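Local coordinates for protein predicted DNA-binding transcriptional regulator (Aliivibrio fischeri ES114, PDB 7DWN) that probably binds cis-regulatory DNA as a tetrameric LysR-family regulator that is thought to activate transcription, at residues Ser5-Asp10 and Ile38-Asp43; Asp10-Ala15 and Ile68-Leu73; Gln113-Asp116 and Lys121-Leu124; Glu133-Leu138 and Asp152-Pro157. All coordinates share one frame; numbering follows the deposited sequence.

Interaction 1. Residues Ser5-Asp10 and Ile38-Asp43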
loop_
_atom_site.group_PDB
_atom_site.type_symbol
_atom_site.label_atom_id
_atom_site.label_comp_id
_atom_site.label_asym_id
_atom_site.label_seq_id
_atom_site.Cartn_x
_atom_site.Cartn_y
_atom_site.Cartn_z
ATOM N N SER A 5 -10.620 -16.079 20.183
ATOM C CA SER A 5 -9.314 -15.442 20.002
ATOM C C SER A 5 -8.315 -15.869 21.071
ATOM O O SER A 5 -7.103 -15.943 20.803
ATOM C CB SER A 5 -9.471 -13.922 20.002
ATOM O OG SER A 5 -10.004 -13.464 21.232
ATOM N N LYS A 6 -8.797 -16.149 22.285
ATOM C CA LYS A 6 -7.903 -16.636 23.326
ATOM C C LYS A 6 -7.215 -17.925 22.896
ATOM O O LYS A 6 -6.064 -18.164 23.271
ATOM C CB LYS A 6 -8.670 -16.832 24.638
ATOM C CG LYS A 6 -9.607 -18.026 24.666
ATOM C CD LYS A 6 -10.260 -18.167 26.031
ATOM C CE LYS A 6 -11.078 -19.442 26.125
ATOM N NZ LYS A 6 -11.788 -19.549 27.428
ATOM N N TRP A 7 -7.886 -18.744 22.080
ATOM C CA TRP A 7 -7.236 -19.926 21.521
ATOM C C TRP A 7 -6.106 -19.535 20.577
ATOM O O TRP A 7 -5.064 -20.201 20.538
ATOM C CB TRP A 7 -8.255 -20.798 20.790
ATOM C CG TRP A 7 -9.354 -21.326 21.655
ATOM C CD1 TRP A 7 -9.398 -21.336 23.020
ATOM C CD2 TRP A 7 -10.578 -21.920 21.208
ATOM N NE1 TRP A 7 -10.574 -21.904 23.449
ATOM C CE2 TRP A 7 -11.315 -22.270 22.356
ATOM C CE3 TRP A 7 -11.122 -22.192 19.948
ATOM C CZ2 TRP A 7 -12.567 -22.877 22.283
ATOM C CZ3 TRP A 7 -12.366 -22.793 19.877
ATOM C CH2 TRP A 7 -13.075 -23.129 21.036
ATOM N N LEU A 8 -6.298 -18.463 19.805
ATOM C CA LEU A 8 -5.237 -17.981 18.928
ATOM C C LEU A 8 -4.004 -17.599 19.737
ATOM O O LEU A 8 -2.873 -17.965 19.388
ATOM C CB LEU A 8 -5.738 -16.793 18.106
ATOM C CG LEU A 8 -7.061 -16.998 17.363
ATOM C CD1 LEU A 8 -7.559 -15.694 16.755
ATOM C CD2 LEU A 8 -6.908 -18.059 16.289
ATOM N N GLU A 9 -4.207 -16.874 20.840
ATOM C CA GLU A 9 -3.058 -16.506 21.666
ATOM C C GLU A 9 -2.433 -17.728 22.337
ATOM O O GLU A 9 -1.199 -17.826 22.438
ATOM C CB GLU A 9 -3.461 -15.458 22.703
ATOM C CG GLU A 9 -3.330 -14.024 22.197
ATOM C CD GLU A 9 -1.900 -13.655 21.826
ATOM O OE1 GLU A 9 -0.958 -14.263 22.378
ATOM O OE2 GLU A 9 -1.716 -12.754 20.979
ATOM N N ASP A 10 -3.266 -18.664 22.807
ATOM C CA ASP A 10 -2.765 -19.933 23.329
ATOM C C ASP A 10 -1.816 -20.590 22.337
ATOM O O ASP A 10 -0.699 -20.990 22.690
ATOM C CB ASP A 10 -3.932 -20.880 23.634
ATOM C CG ASP A 10 -4.841 -20.366 24.734
ATOM O OD1 ASP A 10 -4.370 -19.595 25.594
ATOM O OD2 ASP A 10 -6.036 -20.732 24.736
ATOM N N ILE A 38 -6.249 -25.959 23.336
ATOM C CA ILE A 38 -5.581 -26.235 22.064
ATOM C C ILE A 38 -6.338 -27.305 21.286
ATOM O O ILE A 38 -6.483 -27.222 20.058
ATOM C CB ILE A 38 -4.112 -26.634 22.300
ATOM C CG1 ILE A 38 -3.334 -25.475 22.927
ATOM C CG2 ILE A 38 -3.458 -27.057 20.993
ATOM C CD1 ILE A 38 -3.198 -24.269 22.020
ATOM N N ARG A 39 -6.846 -28.322 21.990
ATOM C CA ARG A 39 -7.599 -29.380 21.325
ATOM C C ARG A 39 -8.890 -28.844 20.718
ATOM O O ARG A 39 -9.285 -29.249 19.619
ATOM C CB ARG A 39 -7.898 -30.504 22.318
ATOM C CG ARG A 39 -8.547 -31.735 21.708
ATOM C CD ARG A 39 -7.633 -32.390 20.687
ATOM N NE ARG A 39 -8.221 -33.608 20.139
ATOM C CZ ARG A 39 -7.896 -34.836 20.530
ATOM N NH1 ARG A 39 -6.980 -35.015 21.471
ATOM N NH2 ARG A 39 -8.485 -35.887 19.976
ATOM N N LEU A 40 -9.564 -27.932 21.424
ATOM C CA LEU A 40 -10.773 -27.320 20.885
ATOM C C LEU A 40 -10.460 -26.474 19.658
ATOM O O LEU A 40 -11.217 -26.478 18.680
ATOM C CB LEU A 40 -11.458 -26.474 21.959
ATOM C CG LEU A 40 -12.119 -27.222 23.119
ATOM C CD1 LEU A 40 -12.640 -26.245 24.160
ATOM C CD2 LEU A 40 -13.241 -28.107 22.606
ATOM N N LEU A 41 -9.346 -25.737 19.693
ATOM C CA LEU A 41 -8.923 -24.994 18.509
ATOM C C LEU A 41 -8.685 -25.929 17.329
ATOM O O LEU A 41 -9.090 -25.634 16.198
ATOM C CB LEU A 41 -7.662 -24.186 18.813
ATOM C CG LEU A 41 -7.076 -23.425 17.623
ATOM C CD1 LEU A 41 -8.071 -22.401 17.095
ATOM C CD2 LEU A 41 -5.762 -22.759 17.998
ATOM N N GLU A 42 -8.030 -27.067 17.576
ATOM C CA GLU A 42 -7.776 -28.023 16.503
ATOM C C GLU A 42 -9.074 -28.616 15.967
ATOM O O GLU A 42 -9.212 -28.841 14.759
ATOM C CB GLU A 42 -6.845 -29.129 16.995
ATOM C CG GLU A 42 -5.422 -28.673 17.251
ATOM C CD GLU A 42 -4.570 -29.763 17.865
ATOM O OE1 GLU A 42 -5.092 -30.510 18.719
ATOM O OE2 GLU A 42 -3.384 -29.881 17.490
ATOM N N ASP A 43 -10.036 -28.884 16.854
ATOM C CA ASP A 43 -11.334 -29.388 16.416
ATOM C C ASP A 43 -12.084 -28.356 15.585
ATOM O O ASP A 43 -12.800 -28.720 14.644
ATOM C CB ASP A 43 -12.178 -29.803 17.622
ATOM C CG ASP A 43 -11.694 -31.090 18.258
ATOM O OD1 ASP A 43 -10.754 -31.707 17.714
ATOM O OD2 ASP A 43 -12.258 -31.485 19.301
#
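Trp7 lays its indole against the backbone side of Leu40 and Leu41, a compact example of how one large aromatic residue can join two helices that cross steeply. Starting at CB, Trp7 meets Leu41: Trp7 CB lies 4.0 Å from Leu41 CB and within similar range of the CD1 methyl. The ring then leaves on the side of its own backbone N, with CG anti to the carbonyl carbon (chi1 -61°), and this turns one face of the indole to helix 31-45. At the corner of that face, Trp7 CE3 passes Leu41 CA at 3.8 Å. Further out, CZ3 runs beside the carbonyl of Leu40, and at the far end Trp7 CZ2 and CH2 come under Leu40 CB. Leu40 CB stands 4.0 Å from the centroid of the Trp7 six-membered ring, 23° off its normal, a CH-pi contact over the face. Leu41 also rests its CD2 3.7 Å from the carbonyl O of Trp7. One turn on, CD1 of Ile38 packs on Asp10 CB at 3.8 Å, while the carboxylate of that aspartate forms salt bridges with Arg37 and Arg27, which would offset its charge beside the apolar core. The two short axes approach to 9.6 Å at 112°. Helix 5-17 and helix 31-45 form part of the core of the helix-turn-helix domain; on helix 5-17, Leu8 packs against Phe66 and Val74 of helix 61-83, and Ser5 meets Val3 and Asn2 of the second subunit.

Interaction 2. Residues Asp10-Ala15 and Ile68-Leu73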
loop_
_atom_site.group_PDB
_atom_site.type_symbol
_atom_site.label_atom_id
_atom_site.label_comp_id
_atom_site.label_asym_id
_atom_site.label_seq_id
_atom_site.Cartn_x
_atom_site.Cartn_y
_atom_site.Cartn_z
ATOM N N ASP A 10 -3.266 -18.664 22.807
ATOM C CA ASP A 10 -2.765 -19.933 23.329
ATOM C C ASP A 10 -1.816 -20.590 22.337
ATOM O O ASP A 10 -0.699 -20.990 22.690
ATOM C CB ASP A 10 -3.932 -20.880 23.634
ATOM C CG ASP A 10 -4.841 -20.366 24.734
ATOM O OD1 ASP A 10 -4.370 -19.595 25.594
ATOM O OD2 ASP A 10 -6.036 -20.732 24.736
ATOM N N PHE A 11 -2.253 -20.700 21.080
ATOM C CA PHE A 11 -1.464 -21.393 20.071
ATOM C C PHE A 11 -0.186 -20.633 19.736
ATOM O O PHE A 11 0.860 -21.251 19.513
ATOM C CB PHE A 11 -2.297 -21.614 18.812
ATOM C CG PHE A 11 -1.569 -22.352 17.735
ATOM C CD1 PHE A 11 -1.328 -23.710 17.853
ATOM C CD2 PHE A 11 -1.115 -21.690 16.609
ATOM C CE1 PHE A 11 -0.652 -24.397 16.865
ATOM C CE2 PHE A 11 -0.437 -22.369 15.614
ATOM C CZ PHE A 11 -0.206 -23.725 15.742
ATOM N N LEU A 12 -0.241 -19.299 19.698
ATOM C CA LEU A 12 0.975 -18.533 19.429
ATOM C C LEU A 12 2.016 -18.748 20.527
ATOM O O LEU A 12 3.203 -18.983 20.246
ATOM C CB LEU A 12 0.644 -17.046 19.278
ATOM C CG LEU A 12 -0.168 -16.648 18.042
ATOM C CD1 LEU A 12 -0.610 -15.193 18.122
ATOM C CD2 LEU A 12 0.632 -16.892 16.770
ATOM N N VAL A 13 1.586 -18.686 21.791
ATOM C CA VAL A 13 2.519 -18.908 22.895
ATOM C C VAL A 13 3.081 -20.325 22.843
ATOM O O VAL A 13 4.290 -20.538 23.023
ATOM C CB VAL A 13 1.836 -18.614 24.243
ATOM C CG1 VAL A 13 2.729 -19.043 25.392
ATOM C CG2 VAL A 13 1.499 -17.134 24.351
ATOM N N LEU A 14 2.216 -21.313 22.589
ATOM C CA LEU A 14 2.679 -22.692 22.475
ATOM C C LEU A 14 3.691 -22.845 21.348
ATOM O O LEU A 14 4.660 -23.601 21.473
ATOM C CB LEU A 14 1.491 -23.629 22.258
ATOM C CG LEU A 14 1.818 -25.112 22.075
ATOM C CD1 LEU A 14 2.389 -25.695 23.358
ATOM C CD2 LEU A 14 0.584 -25.882 21.631
ATOM N N ALA A 15 3.485 -22.131 20.239
ATOM C CA ALA A 15 4.426 -22.197 19.129
ATOM C C ALA A 15 5.764 -21.575 19.494
ATOM O O ALA A 15 6.806 -22.013 18.992
ATOM C CB ALA A 15 3.835 -21.508 17.899
ATOM N N ILE A 68 0.616 -18.287 11.128
ATOM C CA ILE A 68 0.466 -17.036 10.389
ATOM C C ILE A 68 -0.969 -16.538 10.488
ATOM O O ILE A 68 -1.219 -15.345 10.703
ATOM C CB ILE A 68 0.881 -17.220 8.918
ATOM C CG1 ILE A 68 2.020 -18.228 8.790
ATOM C CG2 ILE A 68 1.284 -15.883 8.311
ATOM C CD1 ILE A 68 2.272 -18.657 7.360
ATOM N N THR A 69 -1.934 -17.447 10.309
ATOM C CA THR A 69 -3.336 -17.035 10.388
ATOM C C THR A 69 -3.664 -16.431 11.752
ATOM O O THR A 69 -4.345 -15.400 11.839
ATOM C CB THR A 69 -4.257 -18.216 10.090
ATOM O OG1 THR A 69 -3.982 -18.713 8.775
ATOM C CG2 THR A 69 -5.712 -17.781 10.163
ATOM N N ALA A 70 -3.159 -17.040 12.826
ATOM C CA ALA A 70 -3.460 -16.577 14.176
ATOM C C ALA A 70 -2.786 -15.247 14.468
ATOM O O ALA A 70 -3.387 -14.369 15.095
ATOM C CB ALA A 70 -3.030 -17.628 15.198
ATOM N N ARG A 71 -1.532 -15.081 14.037
ATOM C CA ARG A 71 -0.866 -13.794 14.215
ATOM C C ARG A 71 -1.607 -12.693 13.463
ATOM O O ARG A 71 -1.825 -11.597 13.997
ATOM C CB ARG A 71 0.587 -13.885 13.750
ATOM C CG ARG A 71 1.353 -12.580 13.868
ATOM C CD ARG A 71 2.781 -12.741 13.377
ATOM N NE ARG A 71 3.477 -13.819 14.074
ATOM C CZ ARG A 71 4.131 -13.668 15.220
ATOM N NH1 ARG A 71 4.179 -12.479 15.807
ATOM N NH2 ARG A 71 4.734 -14.705 15.783
ATOM N N THR A 72 -2.004 -12.976 12.218
ATOM C CA THR A 72 -2.776 -12.014 11.438
ATOM C C THR A 72 -4.063 -11.632 12.158
ATOM O O THR A 72 -4.376 -10.444 12.307
ATOM C CB THR A 72 -3.087 -12.595 10.056
ATOM O OG1 THR A 72 -1.867 -12.800 9.332
ATOM C CG2 THR A 72 -3.995 -11.660 9.268
ATOM N N LEU A 73 -4.812 -12.633 12.629
ATOM C CA LEU A 73 -6.085 -12.366 13.293
ATOM C C LEU A 73 -5.895 -11.591 14.591
ATOM O O LEU A 73 -6.678 -10.688 14.896
ATOM C CB LEU A 73 -6.821 -13.679 13.558
ATOM C CG LEU A 73 -7.399 -14.400 12.341
ATOM C CD1 LEU A 73 -7.822 -15.806 12.724
ATOM C CD2 LEU A 73 -8.573 -13.622 11.773
#
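Leu12 and Ala70 make the apolar centre of a light contact between helix 5-17 and helix 61-83. Just before Leu12 in the chain, Phe11 points its CB toward the segment 68-73, yet its ring finds its partners one turn earlier on the same helix, Phe66 and Arg67, together with Leu59 and Leu41. Leu12 is the residue that closes the gap. Its CG is anti to the carbonyl carbon (chi1 -68°), which carries both methyls across to the opposite backbone. Leu12 CD2 does most of the touching, 4.1 Å from Ala70 CB and 3.9 Å from the backbone N of Arg71; Leu12 CD1 lies 4.2 Å from Arg71 CA. With only a methyl at Ala70, Leu12 comes close to the backbone of helix 61-83, and the nearest CA atoms, those of Leu12 and Ala70, are 7.1 Å apart. Helix 61-83 is the long linker helix of LysR-type regulators, which joins the DNA-binding head to the effector domain and pairs with its counterpart in the dimer; here Thr69, Thr72 and Leu73 pack on Gly80, Gln76 and Ile77 of the second subunit. Across from Leu12, the aliphatic start of Arg71 flanks the contact, Arg71 CB lying 4.3 Å from Leu12 CD2. Thr72 turns its hydroxyl back on its own helix, giving a 3.0 Å hydrogen bond from Thr72 OG1 to Ile68 O, from above the carbonyl plane. Val13 and Leu14 then turn to helix 20-26, and Ala15 packs on Arg67 and Leu59.

Interaction 3. Residues Gln113-Asp116 and Lys121-Leu124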
loop_
_atom_site.group_PDB
_atom_site.type_symbol
_atom_site.label_atom_id
_atom_site.label_comp_id
_atom_site.label_asym_id
_atom_site.label_seq_id
_atom_site.Cartn_x
_atom_site.Cartn_y
_atom_site.Cartn_z
ATOM N N GLN A 113 -20.534 25.928 23.784
ATOM C CA GLN A 113 -21.547 26.639 24.552
ATOM C C GLN A 113 -22.929 26.468 23.931
ATOM O O GLN A 113 -23.931 26.383 24.651
ATOM C CB GLN A 113 -21.191 28.117 24.680
ATOM C CG GLN A 113 -22.154 28.880 25.575
ATOM C CD GLN A 113 -22.449 28.147 26.871
ATOM O OE1 GLN A 113 -21.545 27.631 27.530
ATOM N NE2 GLN A 113 -23.725 28.092 27.241
ATOM N N ALA A 114 -23.006 26.409 22.598
ATOM C CA ALA A 114 -24.294 26.175 21.948
ATOM C C ALA A 114 -24.882 24.829 22.350
ATOM O O ALA A 114 -26.107 24.656 22.339
ATOM C CB ALA A 114 -24.158 26.255 20.428
ATOM N N PHE A 115 -24.026 23.868 22.693
ATOM C CA PHE A 115 -24.511 22.583 23.194
ATOM C C PHE A 115 -25.271 22.701 24.513
ATOM O O PHE A 115 -25.971 21.753 24.890
ATOM C CB PHE A 115 -23.349 21.607 23.381
ATOM C CG PHE A 115 -22.729 21.145 22.097
ATOM C CD1 PHE A 115 -23.484 21.026 20.943
ATOM C CD2 PHE A 115 -21.385 20.822 22.047
ATOM C CE1 PHE A 115 -22.904 20.594 19.764
ATOM C CE2 PHE A 115 -20.803 20.393 20.873
ATOM C CZ PHE A 115 -21.563 20.279 19.730
ATOM N N ASP A 116 -25.157 23.831 25.218
ATOM C CA ASP A 116 -25.737 23.987 26.548
ATOM C C ASP A 116 -27.095 24.680 26.554
ATOM O O ASP A 116 -27.747 24.703 27.603
ATOM C CB ASP A 116 -24.778 24.764 27.462
ATOM C CG ASP A 116 -23.439 24.080 27.617
ATOM O OD1 ASP A 116 -23.144 23.158 26.828
ATOM O OD2 ASP A 116 -22.680 24.465 28.531
ATOM N N LYS A 121 -25.805 17.309 25.473
ATOM C CA LYS A 121 -24.635 17.869 24.828
ATOM C C LYS A 121 -23.898 16.762 24.092
ATOM O O LYS A 121 -23.570 15.731 24.706
ATOM C CB LYS A 121 -23.735 18.539 25.862
ATOM C CG LYS A 121 -22.293 18.070 25.937
ATOM C CD LYS A 121 -21.874 17.882 27.385
ATOM C CE LYS A 121 -20.454 17.383 27.475
ATOM N NZ LYS A 121 -19.528 18.232 26.676
ATOM N N PRO A 122 -23.689 16.882 22.785
ATOM C CA PRO A 122 -22.872 15.897 22.073
ATOM C C PRO A 122 -21.408 16.047 22.444
ATOM O O PRO A 122 -20.973 17.066 22.982
ATOM C CB PRO A 122 -23.113 16.231 20.592
ATOM C CG PRO A 122 -24.389 17.010 20.579
ATOM C CD PRO A 122 -24.414 17.775 21.864
ATOM N N ILE A 123 -20.649 14.997 22.158
ATOM C CA ILE A 123 -19.241 14.916 22.522
ATOM C C ILE A 123 -18.402 15.076 21.263
ATOM O O ILE A 123 -18.640 14.393 20.261
ATOM C CB ILE A 123 -18.919 13.591 23.231
ATOM C CG1 ILE A 123 -19.824 13.401 24.450
ATOM C CG2 ILE A 123 -17.474 13.579 23.644
ATOM C CD1 ILE A 123 -19.630 14.447 25.520
ATOM N N LEU A 124 -17.423 15.976 21.318
ATOM C CA LEU A 124 -16.547 16.261 20.191
ATOM C C LEU A 124 -15.200 15.576 20.375
ATOM O O LEU A 124 -14.655 15.540 21.483
ATOM C CB LEU A 124 -16.330 17.768 20.036
ATOM C CG LEU A 124 -17.547 18.678 19.865
ATOM C CD1 LEU A 124 -17.116 20.136 19.881
ATOM C CD2 LEU A 124 -18.286 18.349 18.578
#
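The ring of Phe115 has Pro122 over one face and Leu124 at its edge. On the face, Pro122 CD stands 3.8 Å from the ring centroid and 24° off the normal, a CH-pi contact displaced toward the rim, where it comes to 3.5 Å from Phe115 CD1. The edge is met in the ring plane by Leu124 CG, 3.8 Å from Phe115 CE2, with the CD1 and CD2 methyls spread about the same corner. Phe115 CG lies anti to the carbonyl carbon (chi1 -69°), which sends the ring from the chain that follows helix 101-114 toward strand 123-128. Closer to the backbone, CB of Phe115 and CB of Lys121 are 4.0 Å apart, and the lysine chain then bends away, its NZ making a weak hydrogen bond to Ile218 O of the third subunit. The contact belongs to the beta-alpha-beta unit 94-99, 101-114, 123-128 of the effector-binding domain, and Val284 and Ile287 of helix 279-290 also pack on the phenyl. With no hydrogen bond across them, the two segments meet by hydrocarbon contact, to which a C-H next to the proline nitrogen, probably somewhat polarised, adds a CH-pi component.

Interaction 4. Residues Glu133-Leu138 and Asp152-Pro157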
loop_
_atom_site.group_PDB
_atom_site.type_symbol
_atom_site.label_atom_id
_atom_site.label_comp_id
_atom_site.label_asym_id
_atom_site.label_seq_id
_atom_site.Cartn_x
_atom_site.Cartn_y
_atom_site.Cartn_z
ATOM N N GLU A 133 -4.118 14.884 3.158
ATOM C CA GLU A 133 -4.962 13.700 3.124
ATOM C C GLU A 133 -6.332 13.918 3.754
ATOM O O GLU A 133 -7.101 12.955 3.868
ATOM C CB GLU A 133 -4.257 12.523 3.814
ATOM C CG GLU A 133 -3.026 12.021 3.075
ATOM C CD GLU A 133 -3.360 11.415 1.722
ATOM O OE1 GLU A 133 -4.521 11.002 1.522
ATOM O OE2 GLU A 133 -2.461 11.353 0.857
ATOM N N ALA A 134 -6.667 15.149 4.152
ATOM C CA ALA A 134 -7.950 15.401 4.804
ATOM C C ALA A 134 -9.120 15.008 3.911
ATOM O O ALA A 134 -10.141 14.511 4.398
ATOM C CB ALA A 134 -8.058 16.871 5.202
ATOM N N THR A 135 -8.992 15.230 2.602
ATOM C CA THR A 135 -10.038 14.826 1.667
ATOM C C THR A 135 -10.242 13.314 1.699
ATOM O O THR A 135 -11.374 12.821 1.821
ATOM C CB THR A 135 -9.668 15.299 0.260
ATOM O OG1 THR A 135 -9.123 16.622 0.333
ATOM C CG2 THR A 135 -10.882 15.331 -0.638
ATOM N N LYS A 136 -9.144 12.562 1.610
ATOM C CA LYS A 136 -9.224 11.108 1.681
ATOM C C LYS A 136 -9.707 10.647 3.051
ATOM O O LYS A 136 -10.478 9.684 3.152
ATOM C CB LYS A 136 -7.859 10.506 1.348
ATOM C CG LYS A 136 -7.797 8.991 1.388
ATOM C CD LYS A 136 -6.487 8.499 0.794
ATOM C CE LYS A 136 -6.295 7.011 1.020
ATOM N NZ LYS A 136 -6.162 6.688 2.466
ATOM N N GLU A 137 -9.262 11.317 4.119
ATOM C CA GLU A 137 -9.733 10.976 5.458
ATOM C C GLU A 137 -11.240 11.167 5.575
ATOM O O GLU A 137 -11.926 10.379 6.239
ATOM C CB GLU A 137 -9.007 11.825 6.504
ATOM C CG GLU A 137 -7.505 11.598 6.576
ATOM C CD GLU A 137 -7.120 10.480 7.520
ATOM O OE1 GLU A 137 -7.746 10.363 8.593
ATOM O OE2 GLU A 137 -6.188 9.716 7.190
ATOM N N LEU A 138 -11.771 12.210 4.936
ATOM C CA LEU A 138 -13.208 12.451 4.963
ATOM C C LEU A 138 -13.953 11.396 4.158
ATOM O O LEU A 138 -15.029 10.941 4.566
ATOM C CB LEU A 138 -13.508 13.853 4.432
ATOM C CG LEU A 138 -14.878 14.468 4.723
ATOM C CD1 LEU A 138 -15.103 14.591 6.220
ATOM C CD2 LEU A 138 -14.995 15.826 4.052
ATOM N N ASP A 152 -11.166 24.145 -3.509
ATOM C CA ASP A 152 -11.919 23.903 -4.736
ATOM C C ASP A 152 -12.435 22.474 -4.842
ATOM O O ASP A 152 -13.411 22.234 -5.560
ATOM C CB ASP A 152 -11.054 24.231 -5.958
ATOM C CG ASP A 152 -10.775 25.716 -6.094
ATOM O OD1 ASP A 152 -11.568 26.521 -5.562
ATOM O OD2 ASP A 152 -9.767 26.079 -6.737
ATOM N N ILE A 153 -11.811 21.523 -4.154
ATOM C CA ILE A 153 -12.246 20.131 -4.210
ATOM C C ILE A 153 -13.299 19.836 -3.151
ATOM O O ILE A 153 -14.347 19.255 -3.443
ATOM C CB ILE A 153 -11.031 19.185 -4.073
ATOM C CG1 ILE A 153 -10.097 19.317 -5.279
ATOM C CG2 ILE A 153 -11.487 17.741 -3.901
ATOM C CD1 ILE A 153 -8.989 20.341 -5.100
ATOM N N LEU A 154 -13.037 20.238 -1.905
ATOM C CA LEU A 154 -13.952 19.941 -0.809
ATOM C C LEU A 154 -15.252 20.729 -0.897
ATOM O O LEU A 154 -16.258 20.303 -0.320
ATOM C CB LEU A 154 -13.266 20.217 0.529
ATOM C CG LEU A 154 -12.159 19.237 0.915
ATOM C CD1 LEU A 154 -11.294 19.824 2.015
ATOM C CD2 LEU A 154 -12.759 17.910 1.351
ATOM N N ARG A 155 -15.260 21.856 -1.608
ATOM C CA ARG A 155 -16.457 22.684 -1.697
ATOM C C ARG A 155 -17.492 22.125 -2.667
ATOM O O ARG A 155 -18.667 22.501 -2.583
ATOM C CB ARG A 155 -16.070 24.105 -2.113
ATOM C CG ARG A 155 -17.092 25.170 -1.764
ATOM C CD ARG A 155 -16.653 26.539 -2.263
ATOM N NE ARG A 155 -16.394 26.546 -3.702
ATOM C CZ ARG A 155 -15.186 26.647 -4.248
ATOM N NH1 ARG A 155 -14.113 26.764 -3.476
ATOM N NH2 ARG A 155 -15.047 26.643 -5.567
ATOM N N LEU A 156 -17.093 21.233 -3.566
ATOM C CA LEU A 156 -17.941 20.717 -4.628
ATOM C C LEU A 156 -18.343 19.271 -4.359
ATOM O O LEU A 156 -17.769 18.606 -3.491
ATOM C CB LEU A 156 -17.208 20.804 -5.974
ATOM C CG LEU A 156 -16.870 22.207 -6.477
ATOM C CD1 LEU A 156 -16.095 22.135 -7.781
ATOM C CD2 LEU A 156 -18.137 23.024 -6.651
ATOM N N PRO A 157 -19.344 18.757 -5.074
ATOM C CA PRO A 157 -19.642 17.320 -5.014
ATOM C C PRO A 157 -18.409 16.497 -5.345
ATOM O O PRO A 157 -17.543 16.945 -6.112
ATOM C CB PRO A 157 -20.742 17.138 -6.073
ATOM C CG PRO A 157 -20.796 18.436 -6.837
ATOM C CD PRO A 157 -20.348 19.479 -5.870
#
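Leu154, Thr135 and Leu138 carry most of this contact, an example of a loop that meets the first turns of a helix chiefly through one leucine. Leu154 gives up the largest area. Its CG is anti to the carbonyl carbon (chi1 -71°), and although its CB does not head straight for helix 134-140, Leu154 CD2 ends there, 3.8 Å from Thr135 CG2 and 4.0 Å from Thr135 OG1. The threonine thus offers both branches to one methyl group. Thr135 CG2, anti to the backbone N, also meets CG2 of Ile153 at 4.1 Å, the two side chains crossing at about a right angle. One turn further, Leu138 brings its CD2 to within 4.1 Å of the same Leu154 CD2, so that this methyl sits between two successive turns of the helix. The loop 152-157 has its own bracing. Ile153 to Leu156 form a type I beta turn, and Asp151 OD2 accepts the backbone N of Leu154. Arg155 NH1 makes a salt bridge of 3.3 Å with Asp152 OD1, which uses its anti lone pair and lies close to the guanidinium plane; Asp150 is a second partner of that nitrogen. The contact belongs to the effector-binding domain, where Leu146 of strand 145-149 packs on Leu154, and Tyr271 of strand 264-272 packs on both Leu154 and Leu138. No hydrogen bond links the segments: the fit of helix to loop rests on the shapes of the methyl groups, while the polar bonds set the conformation of the loop.

From the N terminus, helix 5-17 enters two contacts in succession. Interaction 1 closes a loop of 27 residues, mostly helical, back to helix 31-45; interaction 2 reaches further, to helix 61-83. Their segments alternate along the chain, so the two loops cross; they share Asp10 and touch through Leu8 with Ala70 and Leu73, and through Leu41 and Ile38 with Phe11, uniting the DNA-binding head with the linker helix. The later contacts follow in series inside the effector-binding domain, well separated from the head: the centres of interactions 1 and 3 are about 46 Å apart. Interaction 3 closes a short turn between helix 101-114 and strand 123-128, and interaction 4 ties helix 134-140 to the loop after strand 145-149.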